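Long-range contacts in ferripyochelin binding protein (Salmonella enterica subsp. enterica serovar Typhimurium, PDB 3R3R), which binds zinc and belongs to the gamma-class carbonic anhydrase family, though any carbonic anhydrase activity is only inferred: residues Val40-Leu45 with Thr61-Gly66; Glu88-Gly93 with Cys101-Arg106; Ala119-Asp124 with Lys137-Gly142; Ala129-Pro134 with Ser148-Ile153. All coordinates share one frame; numbering follows the deposited sequence. Where two conformers were deposited one is given.

Contact 1. Residues Val40-Leu45 with Thr61-Gly66; sequences VGIWPL and TNIQDG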
loop_
_atom_site.group_PDB
_atom_site.type_symbol
_atom_site.label_atom_id
_atom_site.label_comp_id
_atom_site.label_asym_id
_atom_site.label_seq_id
_atom_site.Cartn_x
_atom_site.Cartn_y
_atom_site.Cartn_z
ATOM N N VAL A 40 -6.659 8.841 0.911
ATOM C CA VAL A 40 -5.605 7.935 1.364
ATOM C C VAL A 40 -5.185 8.303 2.786
ATOM O O VAL A 40 -5.110 9.489 3.136
ATOM C CB VAL A 40 -4.396 7.980 0.397
ATOM C CG1 VAL A 40 -3.140 7.371 1.011
ATOM C CG2 VAL A 40 -4.725 7.245 -0.887
ATOM N N GLY A 41 -4.943 7.290 3.614
ATOM C CA GLY A 41 -4.403 7.511 4.941
ATOM C C GLY A 41 -3.090 6.792 5.112
ATOM O O GLY A 41 -3.036 5.572 4.947
ATOM N N ILE A 42 -2.047 7.550 5.450
ATOM C CA ILE A 42 -0.720 7.001 5.739
ATOM C C ILE A 42 -0.509 7.157 7.245
ATOM O O ILE A 42 -0.438 8.272 7.774
ATOM C CB ILE A 42 0.391 7.747 4.970
ATOM C CG1 ILE A 42 0.062 7.880 3.476
ATOM C CG2 ILE A 42 1.759 7.106 5.250
ATOM C CD1 ILE A 42 -0.207 6.586 2.777
ATOM N N TRP A 43 -0.464 6.020 7.927
ATOM C CA TRP A 43 -0.481 5.950 9.380
ATOM C C TRP A 43 0.947 6.114 9.954
ATOM O O TRP A 43 1.898 6.279 9.190
ATOM C CB TRP A 43 -1.217 4.643 9.768
ATOM C CG TRP A 43 -2.665 4.797 9.395
ATOM C CD1 TRP A 43 -3.237 4.636 8.153
ATOM C CD2 TRP A 43 -3.703 5.284 10.251
ATOM N NE1 TRP A 43 -4.581 4.961 8.203
ATOM C CE2 TRP A 43 -4.885 5.365 9.481
ATOM C CE3 TRP A 43 -3.748 5.646 11.606
ATOM C CZ2 TRP A 43 -6.100 5.794 10.024
ATOM C CZ3 TRP A 43 -4.952 6.073 12.138
ATOM C CH2 TRP A 43 -6.109 6.147 11.347
ATOM N N PRO A 44 1.101 6.109 11.294
ATOM C CA PRO A 44 2.433 6.403 11.848
ATOM C C PRO A 44 3.558 5.444 11.455
ATOM O O PRO A 44 3.361 4.235 11.252
ATOM C CB PRO A 44 2.203 6.350 13.365
ATOM C CG PRO A 44 0.731 6.774 13.522
ATOM C CD PRO A 44 0.051 6.124 12.333
ATOM N N LEU A 45 4.759 6.012 11.397
ATOM C CA LEU A 45 6.003 5.279 11.174
ATOM C C LEU A 45 5.933 4.399 9.929
ATOM O O LEU A 45 6.331 3.231 9.947
ATOM C CB LEU A 45 6.419 4.481 12.427
ATOM C CG LEU A 45 6.660 5.346 13.681
ATOM C CD1 LEU A 45 7.188 4.500 14.832
ATOM C CD2 LEU A 45 7.614 6.520 13.420
ATOM N N THR A 61 -7.471 4.289 0.175
ATOM C CA THR A 61 -6.580 3.212 0.601
ATOM C C THR A 61 -5.804 3.620 1.844
ATOM O O THR A 61 -5.347 4.766 1.954
ATOM C CB THR A 61 -5.652 2.832 -0.565
ATOM O OG1 THR A 61 -6.442 2.071 -1.492
ATOM C CG2 THR A 61 -4.401 2.048 -0.116
ATOM N N ASN A 62 -5.707 2.688 2.798
ATOM C CA ASN A 62 -4.944 2.904 4.011
ATOM C C ASN A 62 -3.645 2.112 3.973
ATOM O O ASN A 62 -3.614 0.944 3.562
ATOM C CB ASN A 62 -5.772 2.599 5.273
ATOM C CG ASN A 62 -6.362 1.196 5.288
ATOM O OD1 ASN A 62 -7.474 0.942 4.755
ATOM N ND2 ASN A 62 -5.643 0.286 5.898
ATOM N N ILE A 63 -2.578 2.782 4.386
ATOM C CA ILE A 63 -1.284 2.161 4.568
ATOM C C ILE A 63 -0.967 2.235 6.058
ATOM O O ILE A 63 -0.653 3.306 6.589
ATOM C CB ILE A 63 -0.161 2.876 3.757
ATOM C CG1 ILE A 63 -0.532 3.039 2.266
ATOM C CG2 ILE A 63 1.153 2.113 3.921
ATOM C CD1 ILE A 63 -0.796 1.746 1.536
ATOM N N GLN A 64 -1.068 1.095 6.731
ATOM C CA GLN A 64 -1.040 1.082 8.184
ATOM C C GLN A 64 0.361 1.122 8.791
ATOM O O GLN A 64 1.395 0.950 8.107
ATOM C CB GLN A 64 -1.852 -0.093 8.721
ATOM C CG GLN A 64 -3.323 0.035 8.423
ATOM C CD GLN A 64 -4.082 -1.214 8.854
ATOM O OE1 GLN A 64 -3.597 -1.987 9.700
ATOM N NE2 GLN A 64 -5.269 -1.407 8.312
ATOM N N ASP A 65 0.354 1.350 10.099
ATOM C CA ASP A 65 1.525 1.731 10.870
ATOM C C ASP A 65 2.664 0.759 10.670
ATOM O O ASP A 65 2.475 -0.468 10.716
ATOM C CB ASP A 65 1.197 1.724 12.377
ATOM C CG ASP A 65 -0.261 2.097 12.703
ATOM O OD1 ASP A 65 -0.486 3.063 13.482
ATOM O OD2 ASP A 65 -1.185 1.392 12.234
ATOM N N GLY A 66 3.868 1.298 10.501
ATOM C CA GLY A 66 5.058 0.462 10.417
ATOM C C GLY A 66 5.311 -0.203 9.081
ATOM O O GLY A 66 6.253 -0.970 8.959
#

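Contact 2. Residues Glu88-Gly93 with Cys101-Arg106; sequences EDVTVG and CTIGNR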
loop_
_atom_site.group_PDB
_atom_site.type_symbol
_atom_site.label_atom_id
_atom_site.label_comp_id
_atom_site.label_asym_id
_atom_site.label_seq_id
_atom_site.Cartn_x
_atom_site.Cartn_y
_atom_site.Cartn_z
ATOM N N GLU A 88 -7.770 1.106 -5.306
ATOM C CA GLU A 88 -8.700 1.825 -4.444
ATOM C C GLU A 88 -9.277 0.915 -3.363
ATOM O O GLU A 88 -9.414 -0.297 -3.569
ATOM C CB GLU A 88 -9.864 2.376 -5.280
ATOM C CG GLU A 88 -9.397 3.241 -6.428
ATOM C CD GLU A 88 -10.529 4.000 -7.103
ATOM O OE1 GLU A 88 -11.699 3.568 -7.049
ATOM O OE2 GLU A 88 -10.250 5.058 -7.697
ATOM N N ASP A 89 -9.621 1.490 -2.211
ATOM C CA ASP A 89 -10.267 0.751 -1.114
ATOM C C ASP A 89 -9.424 -0.434 -0.660
ATOM O O ASP A 89 -9.956 -1.495 -0.320
ATOM C CB ASP A 89 -11.677 0.292 -1.520
ATOM C CG ASP A 89 -12.586 1.456 -1.865
ATOM O OD1 ASP A 89 -12.794 2.335 -0.998
ATOM O OD2 ASP A 89 -13.037 1.533 -3.020
ATOM N N VAL A 90 -8.107 -0.243 -0.676
ATOM C CA VAL A 90 -7.174 -1.278 -0.236
ATOM C C VAL A 90 -6.814 -1.049 1.225
ATOM O O VAL A 90 -6.617 0.095 1.647
ATOM C CB VAL A 90 -5.895 -1.294 -1.122
ATOM C CG1 VAL A 90 -4.823 -2.208 -0.546
ATOM C CG2 VAL A 90 -6.254 -1.730 -2.540
ATOM N N THR A 91 -6.720 -2.144 1.980
ATOM C CA THR A 91 -6.240 -2.118 3.350
ATOM C C THR A 91 -4.882 -2.788 3.413
ATOM O O THR A 91 -4.778 -4.008 3.276
ATOM C CB THR A 91 -7.261 -2.835 4.266
ATOM O OG1 THR A 91 -8.513 -2.131 4.213
ATOM C CG2 THR A 91 -6.787 -2.876 5.719
ATOM N N VAL A 92 -3.835 -1.978 3.541
ATOM C CA VAL A 92 -2.490 -2.501 3.760
ATOM C C VAL A 92 -2.245 -2.538 5.268
ATOM O O VAL A 92 -2.133 -1.499 5.912
ATOM C CB VAL A 92 -1.423 -1.671 3.003
ATOM C CG1 VAL A 92 -0.008 -2.154 3.344
ATOM C CG2 VAL A 92 -1.698 -1.724 1.491
ATOM N N GLY A 93 -2.185 -3.749 5.813
ATOM C CA GLY A 93 -2.115 -3.938 7.245
ATOM C C GLY A 93 -0.848 -3.421 7.889
ATOM O O GLY A 93 0.136 -3.072 7.222
ATOM N N CYS A 101 5.191 -4.350 -6.497
ATOM C CA CYS A 101 4.081 -5.223 -6.852
ATOM C C CYS A 101 2.883 -4.413 -7.351
ATOM O O CYS A 101 2.906 -3.169 -7.326
ATOM C CB CYS A 101 3.702 -6.094 -5.652
ATOM S SG CYS A 101 3.314 -5.149 -4.143
ATOM N N THR A 102 1.859 -5.124 -7.817
ATOM C CA THR A 102 0.616 -4.505 -8.255
ATOM C C THR A 102 -0.514 -5.086 -7.431
ATOM O O THR A 102 -0.657 -6.313 -7.341
ATOM C CB THR A 102 0.362 -4.800 -9.739
ATOM O OG1 THR A 102 1.444 -4.261 -10.490
ATOM C CG2 THR A 102 -0.951 -4.171 -10.238
ATOM N N ILE A 103 -1.293 -4.207 -6.810
ATOM C CA ILE A 103 -2.420 -4.618 -5.997
ATOM C C ILE A 103 -3.664 -3.960 -6.560
ATOM O O ILE A 103 -3.664 -2.763 -6.812
ATOM C CB ILE A 103 -2.221 -4.196 -4.541
ATOM C CG1 ILE A 103 -0.946 -4.838 -4.000
ATOM C CG2 ILE A 103 -3.460 -4.551 -3.714
ATOM C CD1 ILE A 103 -0.632 -4.464 -2.572
ATOM N N GLY A 104 -4.710 -4.748 -6.781
ATOM C CA GLY A 104 -5.953 -4.240 -7.334
ATOM C C GLY A 104 -6.773 -3.517 -6.292
ATOM O O GLY A 104 -6.254 -3.011 -5.308
ATOM N N ASN A 105 -8.075 -3.453 -6.531
ATOM C CA ASN A 105 -8.998 -2.760 -5.645
ATOM C C ASN A 105 -9.593 -3.695 -4.603
ATOM O O ASN A 105 -9.776 -4.882 -4.872
ATOM C CB ASN A 105 -10.161 -2.180 -6.460
ATOM C CG ASN A 105 -9.703 -1.294 -7.598
ATOM O OD1 ASN A 105 -8.826 -0.446 -7.438
ATOM N ND2 ASN A 105 -10.304 -1.483 -8.760
ATOM N N ARG A 106 -9.898 -3.176 -3.416
ATOM C CA ARG A 106 -10.580 -3.983 -2.381
ATOM C C ARG A 106 -9.755 -5.240 -2.060
ATOM O O ARG A 106 -10.209 -6.379 -2.183
ATOM C CB ARG A 106 -12.021 -4.343 -2.786
ATOM C CG ARG A 106 -12.881 -3.108 -3.087
ATOM C CD ARG A 106 -14.270 -3.515 -3.585
ATOM N NE ARG A 106 -14.166 -4.423 -4.720
ATOM C CZ ARG A 106 -13.932 -4.043 -5.972
ATOM N NH1 ARG A 106 -13.828 -2.754 -6.281
ATOM N NH2 ARG A 106 -13.813 -4.961 -6.919
HETATM O O HOH W 1 -13.621 -0.162 -4.836
#

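Contact 3. Residues Ala119-Asp124 with Lys137-Gly142; sequences AIIEDD and KRLESG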
loop_
_atom_site.group_PDB
_atom_site.type_symbol
_atom_site.label_atom_id
_atom_site.label_comp_id
_atom_site.label_asym_id
_atom_site.label_seq_id
_atom_site.Cartn_x
_atom_site.Cartn_y
_atom_site.Cartn_z
ATOM N N ALA A 119 4.673 -9.312 -8.318
ATOM C CA ALA A 119 3.449 -9.990 -7.901
ATOM C C ALA A 119 2.247 -9.159 -8.351
ATOM O O ALA A 119 2.323 -7.924 -8.423
ATOM C CB ALA A 119 3.421 -10.205 -6.384
ATOM N N ILE A 120 1.150 -9.841 -8.667
ATOM C CA ILE A 120 -0.077 -9.191 -9.094
ATOM C C ILE A 120 -1.206 -9.746 -8.256
ATOM O O ILE A 120 -1.510 -10.929 -8.332
ATOM C CB ILE A 120 -0.361 -9.452 -10.582
ATOM C CG1 ILE A 120 0.768 -8.877 -11.446
ATOM C CG2 ILE A 120 -1.691 -8.842 -10.962
ATOM C CD1 ILE A 120 0.711 -9.302 -12.886
ATOM N N ILE A 121 -1.795 -8.898 -7.419
ATOM C CA ILE A 121 -2.912 -9.314 -6.583
ATOM C C ILE A 121 -4.167 -8.742 -7.221
ATOM O O ILE A 121 -4.298 -7.526 -7.360
ATOM C CB ILE A 121 -2.765 -8.815 -5.136
ATOM C CG1 ILE A 121 -1.428 -9.276 -4.539
ATOM C CG2 ILE A 121 -3.941 -9.346 -4.310
ATOM C CD1 ILE A 121 -1.178 -8.783 -3.126
ATOM N N GLU A 122 -5.063 -9.611 -7.661
ATOM C CA GLU A 122 -6.289 -9.155 -8.299
ATOM C C GLU A 122 -7.269 -8.543 -7.278
ATOM O O GLU A 122 -7.017 -8.552 -6.061
ATOM C CB GLU A 122 -6.908 -10.317 -9.071
ATOM C CG GLU A 122 -5.998 -10.810 -10.210
ATOM C CD GLU A 122 -6.592 -11.975 -11.002
ATOM O OE1 GLU A 122 -7.743 -12.367 -10.720
ATOM O OE2 GLU A 122 -5.903 -12.507 -11.903
ATOM N N ASP A 123 -8.373 -7.981 -7.767
ATOM C CA ASP A 123 -9.347 -7.333 -6.893
ATOM C C ASP A 123 -9.977 -8.347 -5.939
ATOM O O ASP A 123 -10.050 -9.535 -6.252
ATOM C CB ASP A 123 -10.491 -6.717 -7.721
ATOM C CG ASP A 123 -10.028 -5.691 -8.749
ATOM O OD1 ASP A 123 -8.952 -5.086 -8.639
ATOM O OD2 ASP A 123 -10.809 -5.444 -9.677
ATOM N N ASP A 124 -10.487 -7.872 -4.801
ATOM C CA ASP A 124 -11.309 -8.701 -3.903
ATOM C C ASP A 124 -10.525 -9.920 -3.405
ATOM O O ASP A 124 -10.959 -11.069 -3.553
ATOM C CB ASP A 124 -12.610 -9.132 -4.583
ATOM C CG ASP A 124 -13.484 -7.950 -4.953
ATOM O OD1 ASP A 124 -13.770 -7.132 -4.061
ATOM O OD2 ASP A 124 -13.859 -7.817 -6.136
ATOM N N LYS A 137 4.206 -13.706 -8.571
ATOM C CA LYS A 137 3.034 -14.526 -8.262
ATOM C C LYS A 137 1.737 -13.760 -8.523
ATOM O O LYS A 137 1.596 -12.626 -8.075
ATOM C CB LYS A 137 3.079 -14.929 -6.790
ATOM C CG LYS A 137 1.920 -15.759 -6.270
ATOM C CD LYS A 137 2.006 -17.198 -6.685
ATOM C CE LYS A 137 0.913 -17.997 -5.969
ATOM N NZ LYS A 137 0.977 -19.445 -6.298
ATOM N N ARG A 138 0.799 -14.383 -9.235
ATOM C CA ARG A 138 -0.524 -13.806 -9.457
ATOM C C ARG A 138 -1.509 -14.432 -8.472
ATOM O O ARG A 138 -1.597 -15.659 -8.394
ATOM C CB ARG A 138 -0.988 -14.054 -10.902
ATOM C CG ARG A 138 -2.415 -13.590 -11.163
ATOM C CD ARG A 138 -2.815 -13.789 -12.615
ATOM N NE ARG A 138 -2.174 -12.800 -13.478
ATOM C CZ ARG A 138 -2.641 -11.572 -13.701
ATOM N NH1 ARG A 138 -3.766 -11.160 -13.123
ATOM N NH2 ARG A 138 -1.970 -10.748 -14.495
ATOM N N LEU A 139 -2.247 -13.598 -7.736
ATOM C CA LEU A 139 -3.278 -14.070 -6.815
ATOM C C LEU A 139 -4.643 -13.783 -7.420
ATOM O O LEU A 139 -5.016 -12.635 -7.648
ATOM C CB LEU A 139 -3.174 -13.377 -5.459
ATOM C CG LEU A 139 -1.838 -13.561 -4.736
ATOM C CD1 LEU A 139 -1.973 -13.250 -3.258
ATOM C CD2 LEU A 139 -1.279 -14.960 -4.929
ATOM N N GLU A 140 -5.376 -14.854 -7.675
ATOM C CA GLU A 140 -6.677 -14.829 -8.322
ATOM C C GLU A 140 -7.743 -14.138 -7.463
ATOM O O GLU A 140 -7.858 -14.399 -6.260
ATOM C CB GLU A 140 -7.068 -16.302 -8.562
ATOM C CG GLU A 140 -8.346 -16.579 -9.256
ATOM C CD GLU A 140 -8.527 -18.064 -9.618
ATOM O OE1 GLU A 140 -7.842 -18.976 -9.078
ATOM O OE2 GLU A 140 -9.404 -18.314 -10.449
ATOM N N SER A 141 -8.572 -13.327 -8.115
ATOM C CA SER A 141 -9.638 -12.586 -7.455
ATOM C C SER A 141 -10.613 -13.486 -6.693
ATOM O O SER A 141 -10.993 -14.553 -7.185
ATOM C CB SER A 141 -10.396 -11.770 -8.504
ATOM O OG SER A 141 -11.460 -11.074 -7.902
ATOM N N GLY A 142 -11.013 -13.062 -5.492
ATOM C CA GLY A 142 -12.099 -13.712 -4.779
ATOM C C GLY A 142 -11.722 -14.827 -3.825
ATOM O O GLY A 142 -12.595 -15.563 -3.372
HETATM O O HOH W 2 -13.359 -8.784 -8.581
#

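Contact 4. Residues Ala129-Pro134 with Ser148-Ile153; sequences AGSLVP and SPVKQI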
loop_
_atom_site.group_PDB
_atom_site.type_symbol
_atom_site.label_atom_id
_atom_site.label_comp_id
_atom_site.label_asym_id
_atom_site.label_seq_id
_atom_site.Cartn_x
_atom_site.Cartn_y
_atom_site.Cartn_z
ATOM N N ALA A 129 -2.447 -12.640 7.790
ATOM C CA ALA A 129 -1.301 -12.060 8.484
ATOM C C ALA A 129 -0.059 -12.930 8.321
ATOM O O ALA A 129 -0.138 -14.160 8.300
ATOM C CB ALA A 129 -1.629 -11.894 9.954
ATOM N N GLY A 130 1.100 -12.288 8.234
ATOM C CA GLY A 130 2.364 -13.006 8.225
ATOM C C GLY A 130 2.650 -13.791 6.955
ATOM O O GLY A 130 3.490 -14.691 6.969
ATOM N N SER A 131 1.992 -13.452 5.852
ATOM C CA SER A 131 2.183 -14.194 4.608
ATOM C C SER A 131 3.331 -13.652 3.766
ATOM O O SER A 131 3.815 -12.534 3.989
ATOM C CB SER A 131 0.908 -14.110 3.782
ATOM O OG SER A 131 -0.171 -14.783 4.418
ATOM N N LEU A 132 3.749 -14.442 2.790
ATOM C CA LEU A 132 4.747 -13.993 1.833
ATOM C C LEU A 132 4.245 -14.315 0.429
ATOM O O LEU A 132 3.967 -15.464 0.128
ATOM C CB LEU A 132 6.110 -14.645 2.114
ATOM C CG LEU A 132 7.249 -14.100 1.247
ATOM C CD1 LEU A 132 8.576 -14.156 1.980
ATOM C CD2 LEU A 132 7.295 -14.875 -0.010
ATOM N N VAL A 133 4.160 -13.290 -0.409
ATOM C CA VAL A 133 3.755 -13.459 -1.801
ATOM C C VAL A 133 5.013 -13.307 -2.651
ATOM O O VAL A 133 5.572 -12.214 -2.721
ATOM C CB VAL A 133 2.707 -12.409 -2.215
ATOM C CG1 VAL A 133 2.303 -12.607 -3.662
ATOM C CG2 VAL A 133 1.486 -12.427 -1.281
ATOM N N PRO A 134 5.486 -14.417 -3.259
ATOM C CA PRO A 134 6.731 -14.415 -4.041
ATOM C C PRO A 134 6.721 -13.496 -5.252
ATOM O O PRO A 134 5.661 -13.071 -5.727
ATOM C CB PRO A 134 6.839 -15.867 -4.529
ATOM C CG PRO A 134 6.192 -16.638 -3.491
ATOM C CD PRO A 134 5.009 -15.796 -3.040
ATOM N N SER A 148 3.641 -18.728 3.980
ATOM C CA SER A 148 4.925 -18.251 3.487
ATOM C C SER A 148 5.661 -19.402 2.770
ATOM O O SER A 148 6.305 -20.224 3.422
ATOM C CB SER A 148 5.745 -17.716 4.666
ATOM O OG SER A 148 7.030 -17.312 4.256
ATOM N N PRO A 149 5.569 -19.470 1.424
ATOM C CA PRO A 149 4.822 -18.595 0.518
ATOM C C PRO A 149 3.326 -18.931 0.529
ATOM O O PRO A 149 2.907 -20.020 0.955
ATOM C CB PRO A 149 5.437 -18.914 -0.852
ATOM C CG PRO A 149 5.795 -20.350 -0.752
ATOM C CD PRO A 149 6.257 -20.553 0.689
ATOM N N VAL A 150 2.513 -18.000 0.050
ATOM C CA VAL A 150 1.072 -18.193 0.163
ATOM C C VAL A 150 0.565 -19.383 -0.628
ATOM O O VAL A 150 1.087 -19.715 -1.690
ATOM C CB VAL A 150 0.261 -16.957 -0.300
ATOM C CG1 VAL A 150 0.423 -15.796 0.669
ATOM C CG2 VAL A 150 0.612 -16.552 -1.757
ATOM N N LYS A 151 -0.505 -19.965 -0.115
ATOM C CA LYS A 151 -1.300 -20.962 -0.813
ATOM C C LYS A 151 -2.706 -20.394 -0.931
ATOM O O LYS A 151 -3.148 -19.680 -0.078
ATOM C CB LYS A 151 -1.379 -22.258 -0.011
ATOM C CG LYS A 151 -0.044 -22.915 0.238
ATOM C CD LYS A 151 0.635 -23.201 -1.061
ATOM C CE LYS A 151 1.807 -24.199 -0.905
ATOM N NZ LYS A 151 3.112 -23.608 -0.500
ATOM N N GLN A 152 -3.397 -20.737 -2.011
ATOM C CA GLN A 152 -4.804 -20.380 -2.164
ATOM C C GLN A 152 -5.610 -21.322 -1.290
ATOM O O GLN A 152 -5.595 -22.531 -1.515
ATOM C CB GLN A 152 -5.232 -20.539 -3.619
ATOM C CG GLN A 152 -6.606 -19.950 -3.892
ATOM C CD GLN A 152 -7.084 -20.214 -5.297
ATOM O OE1 GLN A 152 -7.017 -19.348 -6.177
ATOM N NE2 GLN A 152 -7.570 -21.416 -5.521
ATOM N N ILE A 153 -6.316 -20.788 -0.298
ATOM C CA ILE A 153 -6.983 -21.619 0.702
ATOM C C ILE A 153 -8.404 -21.971 0.267
ATOM O O ILE A 153 -8.787 -23.146 0.263
ATOM C CB ILE A 153 -7.016 -20.906 2.084
ATOM C CG1 ILE A 153 -5.608 -20.476 2.503
ATOM C CG2 ILE A 153 -7.644 -21.792 3.156
ATOM C CD1 ILE A 153 -4.650 -21.622 2.614
#

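Contact 1. Residues Val40-Leu45 with Thr61-Gly66
Ile-42 and Ile-63 lie side by side and point the same way from two adjacent parallel strands. CD1 of Ile-42 meets CG1 of Ile-63 at 3.6 Å. Both residues hold CG1 anti to the carbonyl carbon (chi1 -50° and -52°), which lines the two chains up. Trp-43 points toward 61-66. Its ring meets Asn-62 obliquely, with NE1 of Trp-43 3.9 Å from Asn-62 CB. The carbonyl O of Ile-63 lies at the indole edge, in its plane, 3.3 Å from CD1 of Trp-43. The same oxygen accepts the backbone N of Trp-43 at 3.0 Å, so one carbonyl meets both backbone and ring. Pro-44 and Asp-65 also run alongside each other, with Pro-44 CD 3.3 Å from Asp-65 OD1. Asp-65 OD2 is bound to His-94 ND1. Gly-41 sits between Thr-61 and Ile-63, giving its N to Thr-61 O and its O to Ile-63 N. Tyr-171 and Tyr-178 of helix 158-182 meet the indole. Isoleucines aligned side by side on one face and short strands in parallel register are typical of successive coils of a left-handed beta-helix.

Contact 2. Residues Glu88-Gly93 with Cys101-Arg106
Asn-105 and Arg-106 receive the turn at Glu-88 mainly through hydrogen bonds. Glu-88 N donates to the side-chain OD1 of Asn-105 at 2.8 Å, and the bond is nearly straight (173° at the hydrogen). The donor is tilted 17° from the amide carbonyl plane. Asn-105 CG is anti to its carbonyl carbon (chi1 -54°), which brings OD1 back to that N-H. Arg-106 N in turn donates to Glu-88 O at 2.9 Å. Glu-88 is thus held at both its N and its O.

Charged groups meet less directly. A water bridges Asp-89 OD2, to which it donates, and Arg-106 NH1, from which it accepts in the guanidinium plane. Beside it, CB of Asp-89 rests 3.9 Å from CG of Arg-106. Asp-89 OD1 and Glu-88 OE1 form salt bridges with Arg-60, and Arg-106 NE with Asp-124 OD1.

Apolar contact is small. Val-90 and Ile-103 face inward, with CG2 of Val-90 4.1 Å from CG2 of Ile-103. The same valine methyl is packed closely on the Gly-104 carbonyl, with Val-90 CG2 3.1 Å from Gly-104 O.

The turn at 88-90 leads into strand 91-92 and meets the end of strand 102-103 and the turn after it. The contact thus lies at a corner between two sheets. Polar turns outside and branched aliphatic residues inside are typical of a left-handed beta-helix built from hexapeptide repeats.

Contact 3. Residues Ala119-Asp124 with Lys137-Gly142
Glu-122 and Arg-138 form a salt bridge across two parallel strands, with NH1 of Arg-138 2.8 Å from OE2 of Glu-122. OE2 is met on its anti side, and it lies close to the guanidinium plane. The carboxylate and guanidinium planes are 60° apart. The other carboxylate oxygen, OE1, accepts Ser-141 N at 2.9 Å, from above the carboxylate plane. Both oxygens of Glu-122 are therefore engaged, which should limit rotation of the carboxylate. CG2 of Ile-120 lies over one face of the guanidinium, 3.6 Å above the plane and offset toward the rim.

In the backbone, Ile-120 N binds Lys-137 O, Leu-139 N binds Ile-120 O, and Glu-122 N binds Leu-139 O. Beyond the strands, Ser-141 OG donates to Asp-123 O at 2.7 Å. The hydroxyl of Ser-141 is anti to its own N (chi1 178°), which carries it to that carbonyl. Gly-142 N donates to Asp-124 O at 2.8 Å. A water gives hydrogen bonds to both Ser-141 OG and Asp-124 OD2. Asp-124 OD1 pairs with Arg-106 instead, and Asp-123 OD1 accepts Asn-105 N.

On the inner face, Ile-121 CG1 meets Leu-139 CD1 at 4.2 Å. The chemistry implies a polar outer seam, in which Glu-122 probably stabilises the positive charge of Arg-138 while securing the turn at Ser-141.

Contact 4. Residues Ala129-Pro134 with Ser148-Ile153
Leu-132 O accepts the backbone N of Val-150 at 2.9 Å, with an angle of 139° at the hydrogen. The donor is tilted 19° from the carbonyl plane. CA of Pro-149 approaches the same oxygen, Leu-132 O, at 3.3 Å in a CA-H...O contact. The carbonyl is thus met by two consecutive residues of the other segment.

Val-150 turns its CG1 toward the strand at 132-133. With CG1 anti to the carbonyl carbon (chi1 -70°), this methyl of Val-150 lies 3.6 Å from CB of Ser-131. Val-150 CG1 also reaches CG2 of Val-133, at 4.0 Å, where the two valines meet at a slant. Leu-139 touches both valines and adds to the apolar group.

The rings of Pro-134 and Pro-149 cross at about a right angle. CG of Pro-134 touches CB of Pro-149 at 3.6 Å. The peptide bond before Pro-149 is cis, so the chain turns sharply between Ser-148 and Pro-149. Pro-149 then packs on Pro-134, while Ser-148 stays beside Leu-132. In the modelled conformer, OG of Ser-148 is 3.5 Å from CB of Leu-132, a van der Waals contact.

Ser-131 OG is bound away from this segment, to Gly-128 O and Gly-147 N. That links the turn before strand 132-133 to the end of strand 143-146.

Strand 132-133 is the last in its parallel sheet. Leu-132 is also backbone-bonded to Gly-147, so 147-150 lines the edge of this strand. Across 148-150 itself, one backbone bond and mostly apolar touches imply a largely apolar cover pinned at the Leu-132 carbonyl.

How the contacts relate
From the N terminus, contact 1 closes the loop between 45 and 61, joining neighbouring coils through strands 41-42 and 62-63. Contact 2 follows in series, closes the loop between 93 and 101, and joins the turn at 88-90 to 103-106. The two touch where strands 62-63 and 91-92 pair, with Gln-64 N and Val-92 O, and Asn-62 O and Val-92 N, probably hydrogen-bonded. Contact 3 closes the loop between 124 and 137, on the sheet that also holds strand 102-103. It meets contact 2 through Arg-106 with Asp-124 and Asn-105 with Asp-123. Contact 4 closes 134 to 148 and crosses contact 3. Together they tie the last coils to the chain end leading into helix 158-182.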